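Local coordinates for TTHB210-like domain-containing protein (Thermus thermophilus, PDB 3VG8) that is of unknown function but assembles into a homodecamer and is controlled by the sigma-E/anti-sigma-E regulatory system, at residues N41-V46 with V100-D105. The protein carries 1 engineered substitution. Sequence-based numbering, arbitrary orientation.
Sequences NLVKVV and VLVSVD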
ATOM      1  N   ASN F  41     -26.625  15.329  14.224  1.00 24.56           N
ATOM      2  CA  ASN F  41     -27.032  14.921  12.876  1.00 28.52           C
ATOM      3  C   ASN F  41     -27.653  13.516  12.961  1.00 32.04           C
ATOM      4  O   ASN F  41     -27.148  12.655  13.690  1.00 19.47           O
ATOM      5  CB  ASN F  41     -25.823  14.818  11.949  1.00 27.39           C
ATOM      6  CG  ASN F  41     -25.096  16.124  11.796  1.00 32.80           C
ATOM      7  OD1 ASN F  41     -25.708  17.143  11.514  1.00 32.92           O
ATOM      8  ND2 ASN F  41     -23.776  16.101  11.976  1.00 34.45           N
ATOM      9  N   LEU F  42     -28.726  13.286  12.214  1.00 30.03           N
ATOM     10  CA  LEU F  42     -29.374  11.979  12.181  1.00 28.99           C
ATOM     11  C   LEU F  42     -28.508  11.018  11.353  1.00 25.69           C
ATOM     12  O   LEU F  42     -28.249  11.249  10.173  1.00 26.10           O
ATOM     13  CB  LEU F  42     -30.755  12.088  11.553  1.00 23.27           C
ATOM     14  CG  LEU F  42     -31.505  10.761  11.363  1.00 26.72           C
ATOM     15  CD1 LEU F  42     -31.763  10.101  12.710  1.00 23.81           C
ATOM     16  CD2 LEU F  42     -32.834  11.041  10.630  1.00 24.68           C
ATOM     17  N   VAL F  43     -28.074   9.939  11.990  1.00 24.96           N
ATOM     18  CA  VAL F  43     -27.216   8.932  11.367  1.00 25.72           C
ATOM     19  C   VAL F  43     -27.992   7.754  10.772  1.00 25.85           C
ATOM     20  O   VAL F  43     -27.661   7.258   9.680  1.00 24.57           O
ATOM     21  CB  VAL F  43     -26.197   8.389  12.417  1.00 22.66           C
ATOM     22  CG1 VAL F  43     -25.298   7.324  11.809  1.00 22.35           C
ATOM     23  CG2 VAL F  43     -25.330   9.542  12.917  1.00 26.13           C
ATOM     24  N   LYS F  44     -29.022   7.307  11.478  1.00 21.97           N
ATOM     25  CA  LYS F  44     -29.794   6.162  11.002  1.00 28.00           C
ATOM     26  C   LYS F  44     -31.157   6.009  11.639  1.00 25.06           C
ATOM     27  O   LYS F  44     -31.419   6.556  12.695  1.00 28.17           O
ATOM     28  CB  LYS F  44     -29.002   4.861  11.181  1.00 17.53           C
ATOM     29  CG  LYS F  44     -28.618   4.494  12.625  1.00 27.68           C
ATOM     30  CD  LYS F  44     -27.821   3.173  12.631  1.00 26.01           C
ATOM     31  CE  LYS F  44     -27.134   2.862  13.951  1.00 32.41           C
ATOM     32  NZ  LYS F  44     -26.232   1.655  13.855  1.00 29.86           N
ATOM     33  N   VAL F  45     -32.002   5.243  10.952  1.00 28.03           N
ATOM     34  CA  VAL F  45     -33.378   4.947  11.324  1.00 19.98           C
ATOM     35  C   VAL F  45     -33.434   3.436  11.592  1.00 29.71           C
ATOM     36  O   VAL F  45     -33.178   2.624  10.693  1.00 31.18           O
ATOM     37  CB  VAL F  45     -34.288   5.320  10.150  1.00 23.80           C
ATOM     38  CG1 VAL F  45     -35.726   4.996  10.464  1.00 26.81           C
ATOM     39  CG2 VAL F  45     -34.118   6.799   9.853  1.00 32.67           C
ATOM     40  N   VAL F  46     -33.773   3.056  12.821  1.00 26.69           N
ATOM     41  CA  VAL F  46     -33.760   1.645  13.204  1.00 27.22           C
ATOM     42  C   VAL F  46     -35.113   1.005  13.565  1.00 28.64           C
ATOM     43  O   VAL F  46     -35.762   1.435  14.508  1.00 28.45           O
ATOM     44  CB  VAL F  46     -32.796   1.452  14.405  1.00 24.55           C
ATOM     45  CG1 VAL F  46     -32.678  -0.015  14.774  1.00 27.28           C
ATOM     46  CG2 VAL F  46     -31.430   2.023  14.078  1.00 26.11           C
ATOM     47  N   VAL F 100     -29.406   3.531   7.022  1.00 25.41           N
ATOM     48  CA  VAL F 100     -28.272   4.390   7.354  1.00 21.36           C
ATOM     49  C   VAL F 100     -28.084   5.515   6.348  1.00 19.25           C
ATOM     50  O   VAL F 100     -28.002   5.288   5.166  1.00 25.46           O
ATOM     51  CB  VAL F 100     -26.979   3.533   7.487  1.00 20.49           C
ATOM     52  CG1 VAL F 100     -25.868   4.355   8.142  1.00 23.50           C
ATOM     53  CG2 VAL F 100     -27.279   2.267   8.326  1.00 14.17           C
ATOM     54  N   LEU F 101     -28.007   6.739   6.846  1.00 20.69           N
ATOM     55  CA  LEU F 101     -27.926   7.906   5.992  1.00 26.38           C
ATOM     56  C   LEU F 101     -26.531   8.418   5.647  1.00 27.71           C
ATOM     57  O   LEU F 101     -26.402   9.496   5.073  1.00 30.66           O
ATOM     58  CB  LEU F 101     -28.774   9.017   6.619  1.00 24.49           C
ATOM     59  CG  LEU F 101     -30.036   8.453   7.309  1.00 31.15           C
ATOM     60  CD1 LEU F 101     -30.855   9.595   7.887  1.00 32.61           C
ATOM     61  CD2 LEU F 101     -30.882   7.653   6.310  1.00 29.05           C
ATOM     62  N   VAL F 102     -25.504   7.651   6.014  1.00 25.87           N
ATOM     63  CA  VAL F 102     -24.107   7.971   5.708  1.00 28.75           C
ATOM     64  C   VAL F 102     -23.387   6.637   5.394  1.00 31.41           C
ATOM     65  O   VAL F 102     -23.912   5.557   5.679  1.00 30.72           O
ATOM     66  CB  VAL F 102     -23.390   8.639   6.902  1.00 30.27           C
ATOM     67  CG1 VAL F 102     -23.953  10.021   7.156  1.00 26.95           C
ATOM     68  CG2 VAL F 102     -23.556   7.766   8.148  1.00 32.00           C
ATOM     69  N   SER F 103     -22.188   6.711   4.832  1.00 27.83           N
ATOM     70  CA  SER F 103     -21.422   5.508   4.489  1.00 29.87           C
ATOM     71  C   SER F 103     -21.206   4.647   5.729  1.00 24.97           C
ATOM     72  O   SER F 103     -21.205   5.155   6.855  1.00 29.50           O
ATOM     73  CB  SER F 103     -20.051   5.896   3.924  1.00 32.35           C
ATOM     74  OG  SER F 103     -19.203   6.355   4.975  1.00 29.20           O
ATOM     75  N   VAL F 104     -20.975   3.357   5.516  1.00 29.12           N
ATOM     76  CA  VAL F 104     -20.787   2.441   6.632  1.00 26.50           C
ATOM     77  C   VAL F 104     -19.579   2.825   7.474  1.00 29.07           C
ATOM     78  O   VAL F 104     -19.602   2.672   8.690  1.00 31.79           O
ATOM     79  CB  VAL F 104     -20.691   0.963   6.148  1.00 23.03           C
ATOM     80  CG1 VAL F 104     -19.485   0.772   5.213  1.00 27.08           C
ATOM     81  CG2 VAL F 104     -20.600   0.036   7.348  1.00 24.05           C
ATOM     82  N   ASP F 105     -18.535   3.361   6.848  1.00 32.68           N
ATOM     83  CA  ASP F 105     -17.364   3.766   7.623  1.00 32.25           C
ATOM     84  C   ASP F 105     -17.675   5.018   8.451  1.00 29.01           C
ATOM     85  O   ASP F 105     -17.257   5.124   9.610  1.00 35.22           O
ATOM     86  CB  ASP F 105     -16.149   4.015   6.716  1.00 34.85           C
ATOM     87  CG  ASP F 105     -15.635   2.743   6.061  1.00 42.96           C
ATOM     88  OD1 ASP F 105     -15.516   1.700   6.742  1.00 40.59           O
ATOM     89  OD2 ASP F 105     -15.339   2.786   4.851  1.00 53.26           O
TER
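The last antiparallel pairing between strands 42-50 and 94-100 sets K44 opposite V100 as a non-hydrogen-bonded pair, CA to CA 4.3 Å. Their side chains share one sheet face, where K44 CB sits 3.9 Å from V100 CA; the extended lysine chain then leads NZ away to salt bridges with E98 and E107. One backbone bond follows: L101 N donates to V43 O at 2.9 Å, nearly straight (169° at the hydrogen), with the donor tilted 25° from the carbonyl plane. V43 and K44 both face A35 of strand 33-36, which defines a classic beta bulge in the middle strand of this three-strand portion of the antiparallel sheet. Around the bond, L101 packs CG 3.6 Å from V43 O and brings CD1 within 3.7 Å of both CG and CD2 of L42, the two leucines meeting at a slant. With L101 cut back to an alanine, the backbone bond could remain, but CG and CD2 of L42 would probably lose their apolar partner, leaving a gap beside the bulge. The CB of V43 points away from 100-105, yet with CG1 anti to the backbone N (chi1 179°) that methyl still reaches V102 CG2 at 4.1 Å, and E107 of helix 104-110, N-capped by S103, touches both valines.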